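Local coordinates for protein prolyl-tRNA synthetase (Giardia lamblia ATCC 50803, PDB 3IAL) that probably charges tRNA(Pro) with L-proline at the expense of ATP, by way of a prolyl-adenylate intermediate, as a class II aminoacyl-tRNA synthetase, at residues Lys205-Arg210 / Gly488-Glu493; Phe462-Thr467 / Cys510-Ala515; Leu364-Gly369 / Gly376-Val381. All coordinates share one frame; numbering follows the deposited sequence.

Interaction 1. Residues Lys205-Arg210 / Gly488-Glu493; sequences KGQKLR and GHNPDE
Arg210 and His489 face each other as an antiparallel hydrogen-bonded pair. Arg210 N donates to His489 O at 2.7 Å, and His489 N returns a longer bond of 3.2 Å to Arg210 O. Their side chains leave the strands side by side: CE1 of the imidazole lies 4.0 Å from Arg210 CB, with ring and guanidinium planes turned 56° apart. A water in the plane of the imidazole, at its edge, bridges His489 ND1 and Arg210 O, so this carbonyl is held by both a backbone N-H and a water. Pro491 CG packs 4.0 Å from Arg210 CB and lies over one face of the guanidinium. Gly488 brings its CA to 3.2 Å from Arg210 O, a CA-H...O contact. Leu209 turns the other way and lays CD2 3.8 Å from Gly488 O.

At the far end the link runs through solvent. A second water accepts from Gln207 NE2 and, weakly, from Asn490 ND2, and donates to Glu493 OE1. A bend at chi2 (62°) folds the Gln207 amide back over its own strand, where NE2 also donates to Lys208 O from above the carbonyl plane. Asn490 OD1 accepts from Asp492 N in an Asx turn at the start of the type I turn Asn490-Glu493. Glu493 is positioned in turn by Tyr513 and by a salt bridge to Arg461.

Strand 207-211 also pairs with strand 222-229, and the side chain of Leu209 lies about 12 Å from the bound prolyl-adenylate. The bridge is thus an interdomain strand pairing, through which the C-terminal domain characteristic of this ProRS family docks edge-on against the class II catalytic domain.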
loop_
_atom_site.group_PDB
_atom_site.type_symbol
_atom_site.label_atom_id
_atom_site.label_comp_id
_atom_site.label_asym_id
_atom_site.label_seq_id
_atom_site.Cartn_x
_atom_site.Cartn_y
_atom_site.Cartn_z
ATOM N N LYS B 205 -24.002 0.748 7.629
ATOM C CA LYS B 205 -24.595 2.021 7.256
ATOM C C LYS B 205 -24.123 3.104 8.218
ATOM O O LYS B 205 -23.860 2.836 9.386
ATOM C CB LYS B 205 -26.123 1.898 7.341
ATOM C CG LYS B 205 -26.877 3.033 6.711
ATOM C CD LYS B 205 -28.365 2.842 6.836
ATOM C CE LYS B 205 -29.109 4.118 6.448
ATOM N NZ LYS B 205 -30.598 3.949 6.561
ATOM N N GLY B 206 -24.032 4.330 7.720
ATOM C CA GLY B 206 -23.736 5.487 8.548
ATOM C C GLY B 206 -24.735 6.587 8.259
ATOM O O GLY B 206 -25.351 6.595 7.198
ATOM N N GLN B 207 -24.896 7.516 9.200
ATOM C CA GLN B 207 -25.748 8.686 8.974
ATOM C C GLN B 207 -24.975 9.783 8.250
ATOM O O GLN B 207 -24.046 10.371 8.810
ATOM C CB GLN B 207 -26.295 9.237 10.295
ATOM C CG GLN B 207 -27.235 10.430 10.120
ATOM C CD GLN B 207 -28.490 10.086 9.328
ATOM O OE1 GLN B 207 -29.220 9.159 9.676
ATOM N NE2 GLN B 207 -28.752 10.842 8.269
ATOM N N LYS B 208 -25.365 10.056 7.005
ATOM C CA LYS B 208 -24.795 11.155 6.233
ATOM C C LYS B 208 -25.319 12.483 6.763
ATOM O O LYS B 208 -26.527 12.693 6.794
ATOM C CB LYS B 208 -25.157 11.013 4.756
ATOM C CG LYS B 208 -24.907 12.276 3.929
ATOM C CD LYS B 208 -24.928 11.977 2.434
ATOM C CE LYS B 208 -24.639 13.221 1.613
ATOM N NZ LYS B 208 -24.501 12.876 0.171
ATOM N N LEU B 209 -24.411 13.371 7.169
ATOM C CA LEU B 209 -24.783 14.685 7.682
ATOM C C LEU B 209 -23.909 15.798 7.146
ATOM O O LEU B 209 -22.732 15.597 6.863
ATOM C CB LEU B 209 -24.668 14.714 9.203
ATOM C CG LEU B 209 -25.520 13.736 10.003
ATOM C CD1 LEU B 209 -25.057 13.739 11.451
ATOM C CD2 LEU B 209 -27.007 14.072 9.883
ATOM N N ARG B 210 -24.498 16.981 7.034
ATOM C CA ARG B 210 -23.745 18.211 6.987
ATOM C C ARG B 210 -23.373 18.544 8.442
ATOM O O ARG B 210 -24.244 18.855 9.259
ATOM C CB ARG B 210 -24.581 19.335 6.368
ATOM C CG ARG B 210 -23.880 20.703 6.308
ATOM C CD ARG B 210 -22.792 20.746 5.254
ATOM N NE ARG B 210 -23.327 20.705 3.891
ATOM C CZ ARG B 210 -23.812 21.757 3.221
ATOM N NH1 ARG B 210 -23.846 22.969 3.767
ATOM N NH2 ARG B 210 -24.273 21.593 1.986
ATOM N N GLY B 488 -25.301 17.362 13.235
ATOM C CA GLY B 488 -25.646 18.088 12.016
ATOM C C GLY B 488 -27.007 17.699 11.464
ATOM O O GLY B 488 -27.809 17.034 12.133
ATOM N N HIS B 489 -27.254 18.122 10.231
ATOM C CA HIS B 489 -28.485 17.800 9.533
ATOM C C HIS B 489 -28.164 17.268 8.142
ATOM O O HIS B 489 -27.067 17.466 7.632
ATOM C CB HIS B 489 -29.377 19.041 9.441
ATOM C CG HIS B 489 -28.945 20.027 8.406
ATOM N ND1 HIS B 489 -27.859 20.856 8.574
ATOM C CD2 HIS B 489 -29.454 20.315 7.184
ATOM C CE1 HIS B 489 -27.716 21.613 7.498
ATOM N NE2 HIS B 489 -28.671 21.302 6.639
ATOM N N ASN B 490 -29.131 16.588 7.542
ATOM C CA ASN B 490 -29.027 16.131 6.164
ATOM C C ASN B 490 -29.794 17.099 5.280
ATOM O O ASN B 490 -31.017 17.171 5.381
ATOM C CB ASN B 490 -29.614 14.728 6.041
ATOM C CG ASN B 490 -29.275 14.059 4.721
ATOM O OD1 ASN B 490 -29.133 14.715 3.687
ATOM N ND2 ASN B 490 -29.155 12.740 4.752
ATOM N N PRO B 491 -29.089 17.869 4.423
ATOM C CA PRO B 491 -29.790 18.853 3.605
ATOM C C PRO B 491 -30.796 18.236 2.628
ATOM O O PRO B 491 -31.757 18.904 2.236
ATOM C CB PRO B 491 -28.655 19.552 2.842
ATOM C CG PRO B 491 -27.442 19.286 3.619
ATOM C CD PRO B 491 -27.637 17.922 4.188
ATOM N N ASP B 492 -30.576 16.975 2.261
ATOM C CA ASP B 492 -31.486 16.238 1.377
ATOM C C ASP B 492 -32.802 15.811 2.049
ATOM O O ASP B 492 -33.726 15.381 1.359
ATOM C CB ASP B 492 -30.772 15.011 0.794
ATOM C CG ASP B 492 -29.580 15.389 -0.080
ATOM O OD1 ASP B 492 -29.707 16.336 -0.892
ATOM O OD2 ASP B 492 -28.519 14.739 0.049
ATOM N N GLU B 493 -32.878 15.906 3.377
ATOM C CA GLU B 493 -34.131 15.697 4.095
ATOM C C GLU B 493 -34.859 17.027 4.181
ATOM O O GLU B 493 -34.350 17.977 4.772
ATOM C CB GLU B 493 -33.886 15.182 5.513
ATOM C CG GLU B 493 -33.433 13.741 5.600
ATOM C CD GLU B 493 -33.089 13.327 7.021
ATOM O OE1 GLU B 493 -32.148 12.529 7.195
ATOM O OE2 GLU B 493 -33.758 13.794 7.962
HETATM O O HOH W 1 -30.632 10.568 5.851
HETATM O O HOH W 2 -25.647 21.177 10.174
#

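Interaction 2. Residues Phe462-Thr467 / Cys510-Ala515; sequences FPFYTT and CYMYCA
Strands 462-464 and 510-515 run antiparallel with a marked twist, their directions 122° apart, and Phe462 N donates to Met512 O at 3.0 Å. Met512 N answers with a bond of 2.8 Å to Phe462 O, whereas of the two bonds between Phe464 and Cys510 the one from Cys510 N is weak. Met512 fills the angle between two phenyl rings. Its CB sits over one face of Phe462, 3.9 Å from the ring centroid in a CH-pi contact, while CG reaches Phe464 CD2 at 3.5 Å. With chi1 of 61°, the Phe462 ring swings over the neighbouring strand, and CE2, at its edge, meets Cys514 CB at 3.7 Å. This pairing belongs to the C-terminal ProRS domain, where strand 510-515 is flanked on its other edge by strand 485-489 and helix 446-455 packs Ile449 against Phe462 and Cys514. Past the strand end, the chain curls back so that Thr467 CG2 touches Cys510 SG at 3.6 Å and Met512 CE comes to Thr466 O. On the face bearing Pro463 and Tyr511, the tyrosine ring lies against the proline, CD1 being 4.1 Å from Pro463 CB; its hydroxyl is hydrogen-bonded to Glu499.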
loop_
_atom_site.group_PDB
_atom_site.type_symbol
_atom_site.label_atom_id
_atom_site.label_comp_id
_atom_site.label_asym_id
_atom_site.label_seq_id
_atom_site.Cartn_x
_atom_site.Cartn_y
_atom_site.Cartn_z
ATOM N N PHE B 462 -34.489 15.469 15.524
ATOM C CA PHE B 462 -35.466 16.453 15.975
ATOM C C PHE B 462 -35.520 17.662 15.053
ATOM O O PHE B 462 -34.483 18.124 14.571
ATOM C CB PHE B 462 -35.166 16.896 17.415
ATOM C CG PHE B 462 -33.811 17.553 17.603
ATOM C CD1 PHE B 462 -33.687 18.936 17.612
ATOM C CD2 PHE B 462 -32.678 16.791 17.821
ATOM C CE1 PHE B 462 -32.449 19.545 17.805
ATOM C CE2 PHE B 462 -31.437 17.392 18.022
ATOM C CZ PHE B 462 -31.323 18.769 18.013
ATOM N N PRO B 463 -36.737 18.180 14.799
ATOM C CA PRO B 463 -36.814 19.420 14.024
ATOM C C PRO B 463 -36.170 20.560 14.814
ATOM O O PRO B 463 -36.271 20.594 16.049
ATOM C CB PRO B 463 -38.318 19.645 13.817
ATOM C CG PRO B 463 -39.008 18.751 14.801
ATOM C CD PRO B 463 -38.057 17.679 15.224
ATOM N N PHE B 464 -35.506 21.465 14.106
ATOM C CA PHE B 464 -34.708 22.507 14.737
ATOM C C PHE B 464 -34.773 23.784 13.902
ATOM O O PHE B 464 -34.874 23.721 12.677
ATOM C CB PHE B 464 -33.265 22.005 14.889
ATOM C CG PHE B 464 -32.385 22.886 15.726
ATOM C CD1 PHE B 464 -32.667 23.114 17.062
ATOM C CD2 PHE B 464 -31.240 23.455 15.180
ATOM C CE1 PHE B 464 -31.829 23.920 17.842
ATOM C CE2 PHE B 464 -30.406 24.253 15.937
ATOM C CZ PHE B 464 -30.700 24.490 17.275
ATOM N N TYR B 465 -34.691 24.931 14.571
ATOM C CA TYR B 465 -35.011 26.224 13.958
ATOM C C TYR B 465 -33.920 26.866 13.079
ATOM O O TYR B 465 -34.205 27.826 12.368
ATOM C CB TYR B 465 -35.436 27.218 15.049
ATOM C CG TYR B 465 -34.287 27.896 15.760
ATOM C CD1 TYR B 465 -33.846 29.161 15.357
ATOM C CD2 TYR B 465 -33.637 27.280 16.820
ATOM C CE1 TYR B 465 -32.800 29.788 15.997
ATOM C CE2 TYR B 465 -32.584 27.898 17.462
ATOM C CZ TYR B 465 -32.173 29.157 17.049
ATOM O OH TYR B 465 -31.121 29.777 17.679
ATOM N N THR B 466 -32.687 26.366 13.131
ATOM C CA THR B 466 -31.596 26.979 12.379
ATOM C C THR B 466 -30.447 26.014 12.064
ATOM O O THR B 466 -30.191 25.063 12.796
ATOM C CB THR B 466 -31.006 28.180 13.144
ATOM O OG1 THR B 466 -30.066 28.856 12.311
ATOM C CG2 THR B 466 -30.297 27.726 14.432
ATOM N N THR B 467 -29.760 26.276 10.960
ATOM C CA THR B 467 -28.531 25.571 10.632
ATOM C C THR B 467 -27.351 26.518 10.772
ATOM O O THR B 467 -26.229 26.164 10.423
ATOM C CB THR B 467 -28.561 25.028 9.194
ATOM O OG1 THR B 467 -28.578 26.124 8.262
ATOM C CG2 THR B 467 -29.774 24.143 8.989
ATOM N N CYS B 510 -34.998 22.450 9.541
ATOM C CA CYS B 510 -34.237 21.216 9.304
ATOM C C CYS B 510 -34.493 20.206 10.417
ATOM O O CYS B 510 -35.100 20.545 11.440
ATOM C CB CYS B 510 -32.735 21.515 9.258
ATOM S SG CYS B 510 -32.036 22.029 10.872
ATOM N N TYR B 511 -34.024 18.974 10.216
ATOM C CA TYR B 511 -33.952 17.982 11.291
ATOM C C TYR B 511 -32.496 17.818 11.707
ATOM O O TYR B 511 -31.660 17.370 10.918
ATOM C CB TYR B 511 -34.521 16.632 10.854
ATOM C CG TYR B 511 -35.930 16.718 10.334
ATOM C CD1 TYR B 511 -37.015 16.782 11.203
ATOM C CD2 TYR B 511 -36.180 16.747 8.967
ATOM C CE1 TYR B 511 -38.318 16.876 10.720
ATOM C CE2 TYR B 511 -37.468 16.832 8.475
ATOM C CZ TYR B 511 -38.531 16.899 9.350
ATOM O OH TYR B 511 -39.801 16.986 8.844
ATOM N N MET B 512 -32.191 18.200 12.939
ATOM C CA MET B 512 -30.861 17.994 13.478
ATOM C C MET B 512 -30.772 16.592 14.053
ATOM O O MET B 512 -31.797 15.979 14.391
ATOM C CB MET B 512 -30.521 19.031 14.553
ATOM C CG MET B 512 -30.110 20.376 13.997
ATOM S SD MET B 512 -28.642 20.268 12.950
ATOM C CE MET B 512 -28.272 22.002 12.714
ATOM N N TYR B 513 -29.538 16.096 14.129
ATOM C CA TYR B 513 -29.219 14.831 14.764
ATOM C C TYR B 513 -28.231 15.063 15.890
ATOM O O TYR B 513 -27.166 15.668 15.692
ATOM C CB TYR B 513 -28.597 13.861 13.768
ATOM C CG TYR B 513 -29.539 13.352 12.706
ATOM C CD1 TYR B 513 -30.077 12.078 12.786
ATOM C CD2 TYR B 513 -29.861 14.133 11.607
ATOM C CE1 TYR B 513 -30.924 11.596 11.806
ATOM C CE2 TYR B 513 -30.708 13.665 10.620
ATOM C CZ TYR B 513 -31.230 12.390 10.719
ATOM O OH TYR B 513 -32.078 11.917 9.748
ATOM N N CYS B 514 -28.580 14.546 17.065
ATOM C CA CYS B 514 -27.776 14.702 18.260
ATOM C C CYS B 514 -27.313 13.314 18.695
ATOM O O CYS B 514 -28.051 12.339 18.533
ATOM C CB CYS B 514 -28.627 15.369 19.351
ATOM S SG CYS B 514 -28.097 15.095 21.019
ATOM N N ALA B 515 -26.108 13.236 19.255
ATOM C CA ALA B 515 -25.552 11.968 19.732
ATOM C C ALA B 515 -24.315 12.155 20.608
ATOM O O ALA B 515 -23.628 13.176 20.531
ATOM C CB ALA B 515 -25.196 11.063 18.557
#

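Interaction 3. Residues Leu364-Gly369 / Gly376-Val381; sequences LRIEVG and GQCIVV
Val381 fits beneath the flat end of Arg365. The two side chains run alongside one another, pointing the same way, and the methyl CG1 of Val381 lies 3.5 Å from the plane of the guanidinium, under its rim, with NH2 the nearest atom. Arg365 leaves its backbone with CG between N and the carbonyl carbon (chi1 73°) and then extends, which carries the guanidinium over the valine and across to Glu367 on the same face. There NE donates to Glu367 OE2 at 2.9 Å, in the guanidinium plane and on the anti lone pair of the oxygen. Ile379 continues this face, its CB 4.1 Å from Glu367 CB and its CD1 against Glu367 O.

On the face of Ile366 and Val380 the shapes are mostly branched and apolar, with one thiol. The two branches of Ile366 part: CG1 runs beside Val380 CG2 at 4.0 Å, and CG2 meets Cys378 SG at 3.6 Å. Leu364 CD2 reaches the other Val380 methyl, CG1, while Val368 CG2 closes on Cys378 CB. Leu332 of helix 315-334 packs on Ile366, and Leu364 meets helix 416-438.

The backbones share four hydrogen bonds, two between Arg365 and Val381 and two between Glu367 and Ile379, the straightest being Ile379 N to Glu367 O (176°). Both strands lie inside the mixed five-stranded sheet of the anticodon-binding domain, joined by helix 370-374, which ends in a Schellman motif at Gly376. Chemically, one face is apolar but for a thiol; on the other, Glu367 pairs with and helps orient a guanidinium resting on an aliphatic side chain.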
loop_
_atom_site.group_PDB
_atom_site.type_symbol
_atom_site.label_atom_id
_atom_site.label_comp_id
_atom_site.label_asym_id
_atom_site.label_seq_id
_atom_site.Cartn_x
_atom_site.Cartn_y
_atom_site.Cartn_z
ATOM N N LEU B 364 -17.081 -18.868 6.155
ATOM C CA LEU B 364 -17.598 -20.208 5.897
ATOM C C LEU B 364 -16.606 -21.283 6.321
ATOM O O LEU B 364 -15.403 -21.160 6.082
ATOM C CB LEU B 364 -17.900 -20.375 4.406
ATOM C CG LEU B 364 -19.050 -19.571 3.805
ATOM C CD1 LEU B 364 -19.011 -19.637 2.276
ATOM C CD2 LEU B 364 -20.382 -20.066 4.326
ATOM N N ARG B 365 -17.106 -22.337 6.952
ATOM C CA ARG B 365 -16.338 -23.578 7.038
ATOM C C ARG B 365 -17.056 -24.694 6.306
ATOM O O ARG B 365 -18.289 -24.785 6.318
ATOM C CB ARG B 365 -16.034 -23.993 8.480
ATOM C CG ARG B 365 -17.208 -24.533 9.252
ATOM C CD ARG B 365 -16.770 -25.232 10.520
ATOM N NE ARG B 365 -17.940 -25.616 11.298
ATOM C CZ ARG B 365 -18.639 -24.784 12.067
ATOM N NH1 ARG B 365 -18.279 -23.507 12.187
ATOM N NH2 ARG B 365 -19.699 -25.234 12.727
ATOM N N ILE B 366 -16.262 -25.535 5.660
ATOM C CA ILE B 366 -16.747 -26.725 5.024
ATOM C C ILE B 366 -16.148 -27.903 5.796
ATOM O O ILE B 366 -14.947 -27.928 6.048
ATOM C CB ILE B 366 -16.311 -26.794 3.545
ATOM C CG1 ILE B 366 -16.769 -25.548 2.779
ATOM C CG2 ILE B 366 -16.868 -28.058 2.876
ATOM C CD1 ILE B 366 -16.284 -25.503 1.338
ATOM N N GLU B 367 -16.989 -28.860 6.180
ATOM C CA GLU B 367 -16.526 -30.073 6.833
ATOM C C GLU B 367 -16.689 -31.223 5.851
ATOM O O GLU B 367 -17.745 -31.387 5.255
ATOM C CB GLU B 367 -17.321 -30.341 8.107
ATOM C CG GLU B 367 -17.168 -29.242 9.159
ATOM C CD GLU B 367 -18.023 -29.464 10.397
ATOM O OE1 GLU B 367 -18.536 -30.582 10.588
ATOM O OE2 GLU B 367 -18.171 -28.513 11.190
ATOM N N VAL B 368 -15.619 -31.991 5.678
ATOM C CA VAL B 368 -15.594 -33.134 4.785
ATOM C C VAL B 368 -15.040 -34.315 5.570
ATOM O O VAL B 368 -13.941 -34.234 6.116
ATOM C CB VAL B 368 -14.678 -32.863 3.576
ATOM C CG1 VAL B 368 -14.729 -34.025 2.599
ATOM C CG2 VAL B 368 -15.051 -31.540 2.887
ATOM N N GLY B 369 -15.813 -35.397 5.646
ATOM C CA GLY B 369 -15.390 -36.621 6.320
ATOM C C GLY B 369 -15.710 -37.863 5.505
ATOM O O GLY B 369 -16.388 -37.791 4.482
ATOM N N GLY B 376 -21.500 -38.412 -0.963
ATOM C CA GLY B 376 -21.265 -37.326 -1.922
ATOM C C GLY B 376 -21.592 -35.928 -1.394
ATOM O O GLY B 376 -21.831 -35.010 -2.176
ATOM N N GLN B 377 -21.589 -35.765 -0.072
ATOM C CA GLN B 377 -21.967 -34.503 0.563
ATOM C C GLN B 377 -20.813 -33.919 1.373
ATOM O O GLN B 377 -19.876 -34.630 1.752
ATOM C CB GLN B 377 -23.165 -34.708 1.499
ATOM C CG GLN B 377 -24.349 -35.477 0.895
ATOM C CD GLN B 377 -25.075 -34.717 -0.209
ATOM O OE1 GLN B 377 -25.169 -33.488 -0.182
ATOM N NE2 GLN B 377 -25.606 -35.454 -1.179
ATOM N N CYS B 378 -20.897 -32.613 1.622
ATOM C CA CYS B 378 -20.093 -31.951 2.643
ATOM C C CYS B 378 -20.982 -30.978 3.420
ATOM O O CYS B 378 -22.091 -30.667 2.997
ATOM C CB CYS B 378 -18.906 -31.215 2.024
ATOM S SG CYS B 378 -19.366 -29.824 0.989
ATOM N N ILE B 379 -20.491 -30.513 4.563
ATOM C CA ILE B 379 -21.250 -29.621 5.421
ATOM C C ILE B 379 -20.651 -28.226 5.326
ATOM O O ILE B 379 -19.450 -28.050 5.542
ATOM C CB ILE B 379 -21.242 -30.111 6.881
ATOM C CG1 ILE B 379 -21.837 -31.521 6.961
ATOM C CG2 ILE B 379 -22.022 -29.172 7.777
ATOM C CD1 ILE B 379 -20.827 -32.628 6.667
ATOM N N VAL B 380 -21.495 -27.253 4.986
ATOM C CA VAL B 380 -21.094 -25.863 4.841
ATOM C C VAL B 380 -21.846 -25.019 5.870
ATOM O O VAL B 380 -23.071 -25.020 5.903
ATOM C CB VAL B 380 -21.377 -25.342 3.413
ATOM C CG1 VAL B 380 -20.917 -23.904 3.267
ATOM C CG2 VAL B 380 -20.691 -26.223 2.376
ATOM N N VAL B 381 -21.097 -24.303 6.706
ATOM C CA VAL B 381 -21.657 -23.565 7.836
ATOM C C VAL B 381 -21.215 -22.105 7.763
ATOM O O VAL B 381 -20.026 -21.827 7.890
ATOM C CB VAL B 381 -21.179 -24.172 9.175
ATOM C CG1 VAL B 381 -21.811 -23.440 10.369
ATOM C CG2 VAL B 381 -21.490 -25.684 9.227
#

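Overall arrangement
From the N terminus, the first of these segments to appear is 205-210, on strand 207-211 of the catalytic domain, whose partner in interaction 1 arrives only 278 residues later. Inside that long loop lies interaction 3, a short excursion through helix 370-374 within the anticodon-binding domain, its nearest atoms about 21 Å from interaction 1. Next comes 462-467, the opening half of interaction 2; 488-493 then closes interaction 1 before 510-515 closes interaction 2, so these two cross. They also touch, since strands 485-489 and 510-515 are neighbours. Interaction 1 ties the C-terminal domain to the catalytic domain, while interaction 2 joins strands within the former. Interaction 3 stays remote, its centre about 52 Å from that of interaction 2.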